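Local coordinates for hypothetical protein (Aquifex aeolicus, PDB 2HEK) that probably acts as a zinc-dependent HD-domain phosphohydrolase, perhaps on dGTP, and binds GDP at sites far from the metal, at residues H60-I65 and E152-E157; G156-D161 and G323-L328; D161-L166 and E207-S212. All blocks are in the same frame, centred on the assembly; numbering follows the deposited sequence.

Interaction 1: H60-I65 and E152-E157; sequences HITERI and EIITGE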
ATOM      1  N   HIS A  60      -6.714   7.354 -19.373  1.00 25.72           N
ATOM      2  CA  HIS A  60      -7.346   7.503 -18.053  1.00 23.07           C
ATOM      3  C   HIS A  60      -6.829   8.726 -17.274  1.00 25.03           C
ATOM      4  O   HIS A  60      -7.622   9.507 -16.689  1.00 28.07           O
ATOM      5  CB  HIS A  60      -7.074   6.211 -17.254  1.00 26.06           C
ATOM      6  CG  HIS A  60      -7.510   6.294 -15.831  1.00 27.76           C
ATOM      7  ND1 HIS A  60      -8.831   6.211 -15.456  1.00 29.71           N
ATOM      8  CD2 HIS A  60      -6.800   6.463 -14.688  1.00 29.52           C
ATOM      9  CE1 HIS A  60      -8.918   6.327 -14.138  1.00 31.91           C
ATOM     10  NE2 HIS A  60      -7.699   6.471 -13.651  1.00 29.92           N
ATOM     11  N   ILE A  61      -5.510   8.934 -17.258  1.00 21.81           N
ATOM     12  CA  ILE A  61      -4.967  10.123 -16.585  1.00 24.85           C
ATOM     13  C   ILE A  61      -5.371  11.431 -17.297  1.00 27.06           C
ATOM     14  O   ILE A  61      -5.680  12.428 -16.637  1.00 27.74           O
ATOM     15  CB  ILE A  61      -3.413  10.051 -16.410  1.00 23.99           C
ATOM     16  CG1 ILE A  61      -3.085   8.936 -15.428  1.00 26.48           C
ATOM     17  CG2 ILE A  61      -2.831  11.399 -15.839  1.00 26.98           C
ATOM     18  CD1 ILE A  61      -3.580   9.220 -13.980  1.00 30.94           C
ATOM     19  N   THR A  62      -5.401  11.410 -18.634  1.00 25.34           N
ATOM     20  CA  THR A  62      -5.883  12.566 -19.394  1.00 26.89           C
ATOM     21  C   THR A  62      -7.312  12.910 -18.984  1.00 28.89           C
ATOM     22  O   THR A  62      -7.608  14.084 -18.783  1.00 29.87           O
ATOM     23  CB  THR A  62      -5.820  12.318 -20.916  1.00 26.93           C
ATOM     24  OG1 THR A  62      -4.456  12.006 -21.271  1.00 26.59           O
ATOM     25  CG2 THR A  62      -6.259  13.576 -21.680  1.00 26.35           C
ATOM     26  N   GLU A  63      -8.179  11.899 -18.884  1.00 31.85           N
ATOM     27  CA  GLU A  63      -9.571  12.083 -18.394  1.00 35.39           C
ATOM     28  C   GLU A  63      -9.602  12.809 -17.064  1.00 34.04           C
ATOM     29  O   GLU A  63     -10.339  13.811 -16.883  1.00 32.37           O
ATOM     30  CB  GLU A  63     -10.288  10.736 -18.261  1.00 36.71           C
ATOM     31  CG  GLU A  63     -11.824  10.801 -17.978  1.00 40.76           C
ATOM     32  CD  GLU A  63     -12.467   9.447 -18.250  1.00 46.71           C
ATOM     33  OE1 GLU A  63     -12.076   8.453 -17.584  1.00 50.90           O
ATOM     34  OE2 GLU A  63     -13.347   9.359 -19.155  1.00 52.58           O
ATOM     35  N   ARG A  64      -8.799  12.311 -16.124  1.00 34.10           N
ATOM     36  CA  ARG A  64      -8.733  12.860 -14.782  1.00 35.23           C
ATOM     37  C   ARG A  64      -8.299  14.318 -14.800  1.00 32.42           C
ATOM     38  O   ARG A  64      -8.918  15.175 -14.143  1.00 33.31           O
ATOM     39  CB  ARG A  64      -7.759  12.019 -13.924  1.00 41.03           C
ATOM     40  CG  ARG A  64      -8.302  10.655 -13.512  1.00 51.29           C
ATOM     41  CD  ARG A  64      -9.289  10.779 -12.344  1.00 61.64           C
ATOM     42  NE  ARG A  64      -9.644   9.473 -11.763  1.00 69.25           N
ATOM     43  CZ  ARG A  64     -10.687   8.725 -12.136  1.00 71.81           C
ATOM     44  NH1 ARG A  64     -11.506   9.138 -13.098  1.00 72.44           N
ATOM     45  NH2 ARG A  64     -10.914   7.554 -11.541  1.00 72.12           N
ATOM     46  N   ILE A  65      -7.244  14.624 -15.551  1.00 27.98           N
ATOM     47  CA  ILE A  65      -6.726  16.004 -15.590  1.00 30.59           C
ATOM     48  C   ILE A  65      -7.767  16.944 -16.242  1.00 33.09           C
ATOM     49  O   ILE A  65      -7.972  18.056 -15.765  1.00 32.49           O
ATOM     50  CB  ILE A  65      -5.392  16.109 -16.369  1.00 30.59           C
ATOM     51  CG1 ILE A  65      -4.232  15.394 -15.623  1.00 31.25           C
ATOM     52  CG2 ILE A  65      -5.037  17.591 -16.645  1.00 32.18           C
ATOM     53  CD1 ILE A  65      -2.983  15.132 -16.512  1.00 30.20           C
ATOM     54  N   GLU A 152      -0.176  20.447 -23.722  1.00 34.21           N
ATOM     55  CA  GLU A 152       0.473  20.479 -22.388  1.00 34.94           C
ATOM     56  C   GLU A 152      -0.117  19.419 -21.450  1.00 33.10           C
ATOM     57  O   GLU A 152       0.607  18.833 -20.635  1.00 30.84           O
ATOM     58  CB  GLU A 152       0.298  21.846 -21.716  1.00 38.07           C
ATOM     59  CG  GLU A 152       1.241  22.909 -22.226  1.00 41.17           C
ATOM     60  CD  GLU A 152       1.063  24.289 -21.554  1.00 44.76           C
ATOM     61  OE1 GLU A 152       0.224  24.479 -20.638  1.00 47.38           O
ATOM     62  OE2 GLU A 152       1.773  25.213 -21.996  1.00 51.93           O
ATOM     63  N   ILE A 153      -1.425  19.191 -21.565  1.00 31.51           N
ATOM     64  CA  ILE A 153      -2.096  18.206 -20.722  1.00 32.20           C
ATOM     65  C   ILE A 153      -1.479  16.807 -20.907  1.00 30.37           C
ATOM     66  O   ILE A 153      -1.352  16.051 -19.949  1.00 33.59           O
ATOM     67  CB  ILE A 153      -3.627  18.216 -20.927  1.00 31.80           C
ATOM     68  CG1 ILE A 153      -4.221  19.529 -20.372  1.00 32.77           C
ATOM     69  CG2 ILE A 153      -4.302  16.925 -20.310  1.00 30.45           C
ATOM     70  CD1 ILE A 153      -5.741  19.717 -20.649  1.00 32.21           C
ATOM     71  N   ILE A 154      -1.054  16.502 -22.120  1.00 30.39           N
ATOM     72  CA  ILE A 154      -0.464  15.213 -22.445  1.00 32.43           C
ATOM     73  C   ILE A 154       1.064  15.167 -22.357  1.00 34.32           C
ATOM     74  O   ILE A 154       1.604  14.228 -21.757  1.00 33.00           O
ATOM     75  CB  ILE A 154      -0.889  14.711 -23.836  1.00 32.17           C
ATOM     76  CG1 ILE A 154      -2.403  14.502 -23.894  1.00 33.43           C
ATOM     77  CG2 ILE A 154      -0.193  13.345 -24.166  1.00 33.00           C
ATOM     78  CD1 ILE A 154      -2.850  14.490 -25.355  1.00 38.99           C
ATOM     79  N   THR A 155       1.751  16.186 -22.904  1.00 32.91           N
ATOM     80  CA  THR A 155       3.186  16.117 -23.195  1.00 31.03           C
ATOM     81  C   THR A 155       4.004  17.051 -22.294  1.00 32.27           C
ATOM     82  O   THR A 155       5.241  17.067 -22.373  1.00 31.90           O
ATOM     83  CB  THR A 155       3.482  16.514 -24.683  1.00 34.72           C
ATOM     84  OG1 THR A 155       3.033  17.853 -24.885  1.00 35.36           O
ATOM     85  CG2 THR A 155       2.714  15.580 -25.716  1.00 36.14           C
ATOM     86  N   GLY A 156       3.339  17.823 -21.435  1.00 28.61           N
ATOM     87  CA  GLY A 156       4.047  18.777 -20.559  1.00 33.15           C
ATOM     88  C   GLY A 156       4.842  18.089 -19.458  1.00 34.45           C
ATOM     89  O   GLY A 156       4.878  16.855 -19.384  1.00 34.65           O
ATOM     90  N   GLU A 157       5.489  18.876 -18.599  1.00 36.73           N
ATOM     91  CA  GLU A 157       6.431  18.309 -17.637  1.00 41.83           C
ATOM     92  C   GLU A 157       5.748  17.314 -16.686  1.00 42.37           C
ATOM     93  O   GLU A 157       6.300  16.244 -16.434  1.00 44.80           O
ATOM     94  CB  GLU A 157       7.205  19.387 -16.870  1.00 47.25           C
ATOM     95  CG  GLU A 157       8.273  20.116 -17.676  1.00 51.00           C
ATOM     96  CD  GLU A 157       9.395  19.206 -18.220  1.00 57.09           C
ATOM     97  OE1 GLU A 157       9.841  18.240 -17.531  1.00 57.98           O
ATOM     98  OE2 GLU A 157       9.844  19.464 -19.359  1.00 58.49           O
TER
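Ile153 of helix 145-155 meets helix 51-69 through one methyl, set between Ile65 and Thr62. Starting at its CB, CG2, anti to the backbone N (CG1 at chi1 -69°), is the branch that faces helix 51-69. There CG2 lies 3.8 Å from Ile65 CG2 and 4.1 Å from Thr62 CG2, one methyl against two. On the other branch, CG1 and CD1 of Ile153 have no partner within 4.2 Å in 60-65; the Ile153 side chain also packs on Val71. Ile65 and Ile153 lie alongside each other, pointing opposite ways, and the threonine comes in across. The tip of Ile65 reaches backbone as well: its CD1 sits 3.9 Å from Ile153 O, an ordinary van der Waals approach.

Next along the helix, Ile154 offers CG1 to Thr62 OG1 at 4.2 Å, a loose van der Waals contact at the hydroxyl of the threonine. That hydroxyl has its bonds on other atoms, Val58 O one turn back in its own helix and Ser160 OG, so a buried polar atom is satisfied without help from the isoleucines. Thr62 and Ile154 mark the closest approach of the backbones, with 6.8 Å between Thr62 CA and Ile154 CA.

All four touching residues are buried. The contact belongs to the helical core of the HD domain, near the metal: the side chain of Ile154 comes about 7 Å from the zinc and touches His84. Ile154 and Thr62 also pack on Val77 of helix 74-82, Ile65 touches Ile186 of helix 183-187, and Ser160, at the start of helix 160-173, packs against both Ile65 and Ile154.

Interaction 2: G156-D161 and G323-L328; sequences GEFGSD and GNIYVL. With ZN (zinc ion), chain D.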
ATOM      1  N   GLY A 156       3.339  17.823 -21.435  1.00 28.61           N
ATOM      2  CA  GLY A 156       4.047  18.777 -20.559  1.00 33.15           C
ATOM      3  C   GLY A 156       4.842  18.089 -19.458  1.00 34.45           C
ATOM      4  O   GLY A 156       4.878  16.855 -19.384  1.00 34.65           O
ATOM      5  N   GLU A 157       5.489  18.876 -18.599  1.00 36.73           N
ATOM      6  CA  GLU A 157       6.431  18.309 -17.637  1.00 41.83           C
ATOM      7  C   GLU A 157       5.748  17.314 -16.686  1.00 42.37           C
ATOM      8  O   GLU A 157       6.300  16.244 -16.434  1.00 44.80           O
ATOM      9  CB  GLU A 157       7.205  19.387 -16.870  1.00 47.25           C
ATOM     10  CG  GLU A 157       8.273  20.116 -17.676  1.00 51.00           C
ATOM     11  CD  GLU A 157       9.395  19.206 -18.220  1.00 57.09           C
ATOM     12  OE1 GLU A 157       9.841  18.240 -17.531  1.00 57.98           O
ATOM     13  OE2 GLU A 157       9.844  19.464 -19.359  1.00 58.49           O
ATOM     14  N   PHE A 158       4.564  17.665 -16.193  1.00 39.32           N
ATOM     15  CA  PHE A 158       3.661  16.687 -15.544  1.00 41.66           C
ATOM     16  C   PHE A 158       2.411  16.315 -16.421  1.00 37.11           C
ATOM     17  O   PHE A 158       1.305  16.153 -15.924  1.00 36.65           O
ATOM     18  CB  PHE A 158       3.273  17.166 -14.127  1.00 45.04           C
ATOM     19  CG  PHE A 158       3.023  18.636 -14.045  1.00 45.48           C
ATOM     20  CD1 PHE A 158       1.858  19.185 -14.573  1.00 46.35           C
ATOM     21  CD2 PHE A 158       3.969  19.475 -13.497  1.00 47.61           C
ATOM     22  CE1 PHE A 158       1.639  20.556 -14.513  1.00 45.43           C
ATOM     23  CE2 PHE A 158       3.752  20.860 -13.432  1.00 48.73           C
ATOM     24  CZ  PHE A 158       2.589  21.392 -13.957  1.00 46.72           C
ATOM     25  N   GLY A 159       2.618  16.183 -17.730  1.00 31.46           N
ATOM     26  CA  GLY A 159       1.618  15.628 -18.645  1.00 27.82           C
ATOM     27  C   GLY A 159       1.165  14.235 -18.268  1.00 27.79           C
ATOM     28  O   GLY A 159       1.848  13.510 -17.515  1.00 28.62           O
ATOM     29  N   SER A 160       0.009  13.842 -18.785  1.00 27.84           N
ATOM     30  CA  SER A 160      -0.564  12.509 -18.528  1.00 26.35           C
ATOM     31  C   SER A 160       0.348  11.382 -19.009  1.00 27.84           C
ATOM     32  O   SER A 160       0.378  10.284 -18.415  1.00 24.81           O
ATOM     33  CB  SER A 160      -1.923  12.413 -19.225  1.00 28.14           C
ATOM     34  OG  SER A 160      -1.782  12.615 -20.626  1.00 28.36           O
ATOM     35  N   ASP A 161       1.091  11.626 -20.082  1.00 25.45           N
ATOM     36  CA  ASP A 161       2.050  10.608 -20.571  1.00 26.90           C
ATOM     37  C   ASP A 161       3.090  10.248 -19.493  1.00 26.51           C
ATOM     38  O   ASP A 161       3.197   9.083 -19.105  1.00 30.07           O
ATOM     39  CB  ASP A 161       2.725  11.117 -21.849  1.00 28.51           C
ATOM     40  CG  ASP A 161       3.608  10.092 -22.492  1.00 31.81           C
ATOM     41  OD1 ASP A 161       3.380   8.880 -22.356  1.00 36.28           O
ATOM     42  OD2 ASP A 161       4.544  10.503 -23.185  1.00 33.06           O
ATOM     43  N   GLY A 323      13.389  24.455 -15.014  1.00 56.49           N
ATOM     44  CA  GLY A 323      13.226  25.902 -14.812  1.00 58.61           C
ATOM     45  C   GLY A 323      11.974  26.543 -15.415  1.00 60.03           C
ATOM     46  O   GLY A 323      11.815  27.765 -15.358  1.00 61.34           O
ATOM     47  N   ASN A 324      11.082  25.723 -15.965  1.00 59.26           N
ATOM     48  CA  ASN A 324       9.933  26.186 -16.739  1.00 60.31           C
ATOM     49  C   ASN A 324       8.576  25.693 -16.218  1.00 55.87           C
ATOM     50  O   ASN A 324       7.686  25.354 -17.005  1.00 55.88           O
ATOM     51  CB  ASN A 324      10.050  25.729 -18.194  1.00 67.38           C
ATOM     52  CG  ASN A 324      11.297  26.261 -18.874  1.00 72.51           C
ATOM     53  OD1 ASN A 324      11.681  27.411 -18.672  1.00 77.00           O
ATOM     54  ND2 ASN A 324      11.932  25.421 -19.681  1.00 75.97           N
ATOM     55  N   ILE A 325       8.426  25.642 -14.897  1.00 49.08           N
ATOM     56  CA  ILE A 325       7.159  25.260 -14.291  1.00 44.94           C
ATOM     57  C   ILE A 325       6.605  26.393 -13.437  1.00 44.67           C
ATOM     58  O   ILE A 325       7.313  26.935 -12.600  1.00 43.30           O
ATOM     59  CB  ILE A 325       7.252  23.963 -13.406  1.00 42.73           C
ATOM     60  CG1 ILE A 325       7.731  22.762 -14.254  1.00 41.81           C
ATOM     61  CG2 ILE A 325       5.866  23.690 -12.763  1.00 39.41           C
ATOM     62  CD1 ILE A 325       8.029  21.471 -13.411  1.00 41.63           C
ATOM     63  N   TYR A 326       5.324  26.698 -13.638  1.00 45.41           N
ATOM     64  CA  TYR A 326       4.666  27.777 -12.910  1.00 47.61           C
ATOM     65  C   TYR A 326       3.778  27.326 -11.771  1.00 44.84           C
ATOM     66  O   TYR A 326       3.103  26.297 -11.841  1.00 43.09           O
ATOM     67  CB  TYR A 326       3.854  28.635 -13.874  1.00 61.60           C
ATOM     68  CG  TYR A 326       4.706  29.365 -14.870  1.00 49.53           C
ATOM     69  CD1 TYR A 326       4.846  28.890 -16.165  1.00 56.94           C
ATOM     70  CD2 TYR A 326       5.384  30.522 -14.512  1.00 58.02           C
ATOM     71  CE1 TYR A 326       5.632  29.551 -17.084  1.00 58.99           C
ATOM     72  CE2 TYR A 326       6.167  31.202 -15.424  1.00 58.74           C
ATOM     73  CZ  TYR A 326       6.289  30.709 -16.701  1.00 53.14           C
ATOM     74  OH  TYR A 326       7.072  31.381 -17.613  1.00 59.29           O
ATOM     75  N   VAL A 327       3.812  28.116 -10.716  1.00 43.43           N
ATOM     76  CA  VAL A 327       3.033  27.897  -9.536  1.00 44.85           C
ATOM     77  C   VAL A 327       2.208  29.162  -9.334  1.00 49.13           C
ATOM     78  O   VAL A 327       2.755  30.260  -9.359  1.00 52.49           O
ATOM     79  CB  VAL A 327       3.939  27.643  -8.309  1.00 43.34           C
ATOM     80  CG1 VAL A 327       3.108  27.643  -7.038  1.00 42.84           C
ATOM     81  CG2 VAL A 327       4.700  26.279  -8.468  1.00 43.58           C
ATOM     82  N   LEU A 328       0.901  29.003  -9.150  1.00 50.96           N
ATOM     83  CA  LEU A 328       0.021  30.139  -8.896  1.00 52.86           C
ATOM     84  C   LEU A 328      -0.015  30.443  -7.417  1.00 56.66           C
ATOM     85  O   LEU A 328      -0.529  29.656  -6.623  1.00 56.61           O
ATOM     86  CB  LEU A 328      -1.392  29.882  -9.432  1.00 51.02           C
ATOM     87  CG  LEU A 328      -2.426  31.009  -9.292  1.00 50.08           C
ATOM     88  CD1 LEU A 328      -2.110  32.198 -10.201  1.00 50.17           C
ATOM     89  CD2 LEU A 328      -3.781  30.474  -9.598  1.00 48.45           C
TER
HETATM   90 ZN    ZN D 602       3.905   7.373 -23.711  0.50 59.51          ZN
HETATM   91  O   HOH W   1       1.780   7.749 -24.501  1.00 58.17           O
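Phe158 and Ile325 join the turn that leads into the zinc-binding helix of the HD domain to a four-stranded mixed sheet, just before strand 326-329. The turn is a type I beta turn from Gly156 to Gly159, closed by the backbone bond from Gly159 N to Gly156 O at 2.9 Å; Gly159 then takes the N-cap position of helix 160-173.

The contact across the two segments is wholly apolar. Ile325 brings its CG2 methyl to the edge of the Phe158 ring, in the ring plane, 3.6 Å from CE2. In the phenylalanine, chi1 of 40° puts CG between the backbone N and the carbonyl carbon, and from there the ring reaches out to the methyl. The other branch of Ile325 works separately: its CD1 rests 4.1 Å from Glu157 CB, touching only the base of that side chain before the Glu157 chain bends at chi2. Around this pair, Phe158 also packs on Val196 and Val198 of strand 195-199, and both Phe158 and Ile325 lie on Leu206 of helix 203-221, so the aromatic ring is seated between sheet and helix.

Metal binding lies at the end of 156-161 away from the strand. Asp161, in the first turn of helix 160-173, shares the zinc with His54 and Asp85. Its OD1 binds the zinc ion at 2.1 Å, whereas its OD2 stays 3.2 Å from the metal; a water is also bound, 2.3 Å from the zinc.

Interaction 3: D161-L166 and E207-S212; sequences DRMDYL and ENFLIS. With ZN (zinc ion), chain D.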
ATOM      1  N   ASP A 161       1.091  11.626 -20.082  1.00 25.45           N
ATOM      2  CA  ASP A 161       2.050  10.608 -20.571  1.00 26.90           C
ATOM      3  C   ASP A 161       3.090  10.248 -19.493  1.00 26.51           C
ATOM      4  O   ASP A 161       3.197   9.083 -19.105  1.00 30.07           O
ATOM      5  CB  ASP A 161       2.725  11.117 -21.849  1.00 28.51           C
ATOM      6  CG  ASP A 161       3.608  10.092 -22.492  1.00 31.81           C
ATOM      7  OD1 ASP A 161       3.380   8.880 -22.356  1.00 36.28           O
ATOM      8  OD2 ASP A 161       4.544  10.503 -23.185  1.00 33.06           O
ATOM      9  N   ARG A 162       3.804  11.248 -18.979  1.00 24.98           N
ATOM     10  CA  ARG A 162       4.776  11.064 -17.918  1.00 28.79           C
ATOM     11  C   ARG A 162       4.161  10.556 -16.637  1.00 28.17           C
ATOM     12  O   ARG A 162       4.736   9.691 -16.010  1.00 29.94           O
ATOM     13  CB  ARG A 162       5.465  12.371 -17.560  1.00 36.18           C
ATOM     14  CG  ARG A 162       6.572  12.736 -18.475  1.00 48.89           C
ATOM     15  CD  ARG A 162       7.343  13.959 -17.946  1.00 56.66           C
ATOM     16  NE  ARG A 162       8.539  14.187 -18.757  1.00 62.08           N
ATOM     17  CZ  ARG A 162       8.619  15.039 -19.771  1.00 64.86           C
ATOM     18  NH1 ARG A 162       7.564  15.778 -20.109  1.00 67.66           N
ATOM     19  NH2 ARG A 162       9.765  15.164 -20.446  1.00 68.12           N
ATOM     20  N   MET A 163       3.025  11.102 -16.232  1.00 27.56           N
ATOM     21  CA  MET A 163       2.403  10.657 -15.021  1.00 28.52           C
ATOM     22  C   MET A 163       2.123   9.156 -15.104  1.00 27.41           C
ATOM     23  O   MET A 163       2.330   8.430 -14.122  1.00 27.58           O
ATOM     24  CB  MET A 163       1.121  11.440 -14.772  1.00 27.37           C
ATOM     25  CG  MET A 163       1.325  12.787 -14.088  1.00 28.05           C
ATOM     26  SD  MET A 163      -0.172  13.360 -13.251  1.00 32.40           S
ATOM     27  CE  MET A 163       0.161  15.116 -13.164  1.00 29.87           C
ATOM     28  N   ASP A 164       1.688   8.685 -16.257  1.00 21.97           N
ATOM     29  CA  ASP A 164       1.415   7.259 -16.322  1.00 24.09           C
ATOM     30  C   ASP A 164       2.692   6.452 -16.375  1.00 24.86           C
ATOM     31  O   ASP A 164       2.833   5.474 -15.635  1.00 24.93           O
ATOM     32  CB  ASP A 164       0.541   6.826 -17.498  1.00 23.32           C
ATOM     33  CG  ASP A 164       0.244   5.329 -17.429  1.00 25.92           C
ATOM     34  OD1 ASP A 164       0.907   4.550 -18.152  1.00 25.82           O
ATOM     35  OD2 ASP A 164      -0.656   4.945 -16.669  1.00 25.49           O
ATOM     36  N   TYR A 165       3.660   6.790 -17.259  1.00 24.94           N
ATOM     37  CA  TYR A 165       4.796   5.879 -17.335  1.00 27.42           C
ATOM     38  C   TYR A 165       5.666   5.895 -16.083  1.00 25.84           C
ATOM     39  O   TYR A 165       6.216   4.854 -15.728  1.00 27.13           O
ATOM     40  CB  TYR A 165       5.581   6.022 -18.652  1.00 27.14           C
ATOM     41  CG  TYR A 165       6.445   7.234 -18.900  1.00 29.97           C
ATOM     42  CD1 TYR A 165       7.467   7.580 -18.035  1.00 29.31           C
ATOM     43  CD2 TYR A 165       6.193   8.038 -20.016  1.00 30.71           C
ATOM     44  CE1 TYR A 165       8.240   8.717 -18.293  1.00 30.03           C
ATOM     45  CE2 TYR A 165       6.953   9.188 -20.280  1.00 31.49           C
ATOM     46  CZ  TYR A 165       7.980   9.524 -19.409  1.00 30.78           C
ATOM     47  OH  TYR A 165       8.743  10.644 -19.649  1.00 34.68           O
ATOM     48  N   LEU A 166       5.803   7.034 -15.401  1.00 23.58           N
ATOM     49  CA  LEU A 166       6.638   7.040 -14.194  1.00 26.62           C
ATOM     50  C   LEU A 166       6.065   6.078 -13.175  1.00 21.81           C
ATOM     51  O   LEU A 166       6.788   5.258 -12.610  1.00 23.56           O
ATOM     52  CB  LEU A 166       6.777   8.438 -13.568  1.00 23.85           C
ATOM     53  CG  LEU A 166       7.635   9.437 -14.362  1.00 26.73           C
ATOM     54  CD1 LEU A 166       7.468  10.831 -13.696  1.00 28.60           C
ATOM     55  CD2 LEU A 166       9.135   8.977 -14.410  1.00 22.07           C
ATOM     56  N   GLU A 207       7.060  18.942  -5.710  1.00 29.60           N
ATOM     57  CA  GLU A 207       8.334  18.457  -5.184  1.00 29.33           C
ATOM     58  C   GLU A 207       8.371  16.924  -5.224  1.00 26.49           C
ATOM     59  O   GLU A 207       9.354  16.345  -5.673  1.00 29.12           O
ATOM     60  CB  GLU A 207       8.525  18.972  -3.726  1.00 29.43           C
ATOM     61  CG  GLU A 207       8.863  20.488  -3.705  1.00 31.53           C
ATOM     62  CD  GLU A 207       9.012  21.091  -2.312  1.00 34.71           C
ATOM     63  OE1 GLU A 207       8.599  20.445  -1.326  1.00 32.87           O
ATOM     64  OE2 GLU A 207       9.535  22.230  -2.236  1.00 44.51           O
ATOM     65  N   ASN A 208       7.329  16.261  -4.726  1.00 26.83           N
ATOM     66  CA  ASN A 208       7.326  14.806  -4.702  1.00 28.89           C
ATOM     67  C   ASN A 208       7.421  14.233  -6.130  1.00 27.34           C
ATOM     68  O   ASN A 208       8.138  13.268  -6.392  1.00 27.05           O
ATOM     69  CB  ASN A 208       6.048  14.270  -4.035  1.00 29.76           C
ATOM     70  CG  ASN A 208       5.960  12.767  -4.127  1.00 36.46           C
ATOM     71  OD1 ASN A 208       6.806  12.083  -3.611  1.00 38.06           O
ATOM     72  ND2 ASN A 208       4.982  12.255  -4.858  1.00 43.39           N
ATOM     73  N   PHE A 209       6.670  14.823  -7.045  1.00 26.47           N
ATOM     74  CA  PHE A 209       6.683  14.383  -8.450  1.00 23.56           C
ATOM     75  C   PHE A 209       8.086  14.466  -9.056  1.00 24.71           C
ATOM     76  O   PHE A 209       8.565  13.503  -9.660  1.00 24.72           O
ATOM     77  CB  PHE A 209       5.659  15.218  -9.245  1.00 27.81           C
ATOM     78  CG  PHE A 209       5.691  14.946 -10.710  1.00 29.18           C
ATOM     79  CD1 PHE A 209       5.123  13.786 -11.220  1.00 27.73           C
ATOM     80  CD2 PHE A 209       6.361  15.815 -11.574  1.00 34.23           C
ATOM     81  CE1 PHE A 209       5.182  13.498 -12.613  1.00 30.72           C
ATOM     82  CE2 PHE A 209       6.425  15.547 -12.975  1.00 35.76           C
ATOM     83  CZ  PHE A 209       5.822  14.374 -13.485  1.00 33.93           C
ATOM     84  N   LEU A 210       8.773  15.593  -8.874  1.00 25.36           N
ATOM     85  CA  LEU A 210      10.133  15.759  -9.412  1.00 25.33           C
ATOM     86  C   LEU A 210      11.154  14.807  -8.779  1.00 26.08           C
ATOM     87  O   LEU A 210      12.041  14.323  -9.479  1.00 25.57           O
ATOM     88  CB  LEU A 210      10.622  17.226  -9.266  1.00 25.52           C
ATOM     89  CG  LEU A 210       9.699  18.234  -9.985  1.00 27.85           C
ATOM     90  CD1 LEU A 210      10.008  19.635  -9.463  1.00 31.07           C
ATOM     91  CD2 LEU A 210       9.892  18.136 -11.545  1.00 27.68           C
ATOM     92  N   ILE A 211      11.027  14.549  -7.470  1.00 26.16           N
ATOM     93  CA  ILE A 211      11.900  13.579  -6.781  1.00 26.69           C
ATOM     94  C   ILE A 211      11.615  12.163  -7.270  1.00 26.48           C
ATOM     95  O   ILE A 211      12.550  11.351  -7.525  1.00 26.57           O
ATOM     96  CB  ILE A 211      11.695  13.571  -5.250  1.00 30.37           C
ATOM     97  CG1 ILE A 211      12.051  14.923  -4.626  1.00 32.64           C
ATOM     98  CG2 ILE A 211      12.552  12.470  -4.634  1.00 31.41           C
ATOM     99  CD1 ILE A 211      13.430  15.430  -4.936  1.00 37.81           C
ATOM    100  N   SER A 212      10.335  11.843  -7.424  1.00 25.85           N
ATOM    101  CA  SER A 212       9.981  10.514  -7.951  1.00 25.06           C
ATOM    102  C   SER A 212      10.578  10.325  -9.349  1.00 26.69           C
ATOM    103  O   SER A 212      11.115   9.251  -9.687  1.00 26.40           O
ATOM    104  CB  SER A 212       8.475  10.293  -7.876  1.00 30.29           C
ATOM    105  OG  SER A 212       7.812  10.804  -9.044  1.00 37.51           O
TER
HETATM  106 ZN    ZN D 602       3.905   7.373 -23.711  0.50 59.51          ZN
HETATM  107  O   HOH W   1       1.780   7.749 -24.501  1.00 58.17           O
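Leu166 CD1 and Met163 CG both come against one carbon, CE1, of the Phe209 ring. The leucine methyl is the nearer, 3.7 Å from Phe209 CE1 and 3.9 Å from Phe209 CZ, and Met163 CG follows at 4.2 Å from Phe209 CE1. Both side chains run across the phenylalanine and come at its ring on a slant. What carries the ring over is its first torsion: at chi1 174° CG stands anti to the backbone N, and the ring extends from helix 203-221 toward helix 160-173, bridging backbones whose CA atoms are 8.7 Å apart at Met163 and Phe209. Beyond CG the methionine chain runs away from the ring, and Met163 also packs on Leu185 and Ile186 of helix 183-187.

These contacts join helix 160-173, in the HD domain, to helix 203-221, in the HD-associated region. Helix 160-173 is also the one that brings the last aspartate of the HD-type metal site, the zinc ligand Asp161, five residues before Leu166.

Further out, Tyr182 meets Phe209 edge-to-face and also packs on Leu166, so it touches partners on both helices. Its OH is hydrogen-bonded to Ser212 OG, which itself donates to Phe209 O at 2.9 Å, with a C=O...donor angle of 122° and the donor 24° from the carbonyl plane; the serine hydroxyl thus links Tyr182 to the backbone of Phe209. On the metal side, Asp164 OD1 takes a hydrogen bond from ND1 of the zinc ligand His54, while its OD2 pairs with Arg168 and Tyr10. Beyond helix 203-221, Asn208 and Ile211 pack on Tyr177 and Leu342 of the second subunit.

All three contacts are apolar and mostly buried, and they follow one another along the end of helix 145-155, the turn after it and the start of helix 160-173. Interaction 1 is methyl against methyl within the HD domain; interactions 2 and 3 each turn on a phenylalanine ring and lead outward, to a sheet and to helix 203-221. Glu157 makes interaction 2 the least enclosed of the three. Interactions 2 and 3 share Asp161 and its zinc, though neither apolar contact reaches the metal. Polar bonds stitch the contacts together: a probable backbone bond joins Ile153 O of interaction 1 to Ser160 N of interaction 2, and Arg162 NH1, of interaction 3, bonds Gly156 O, common to the other two.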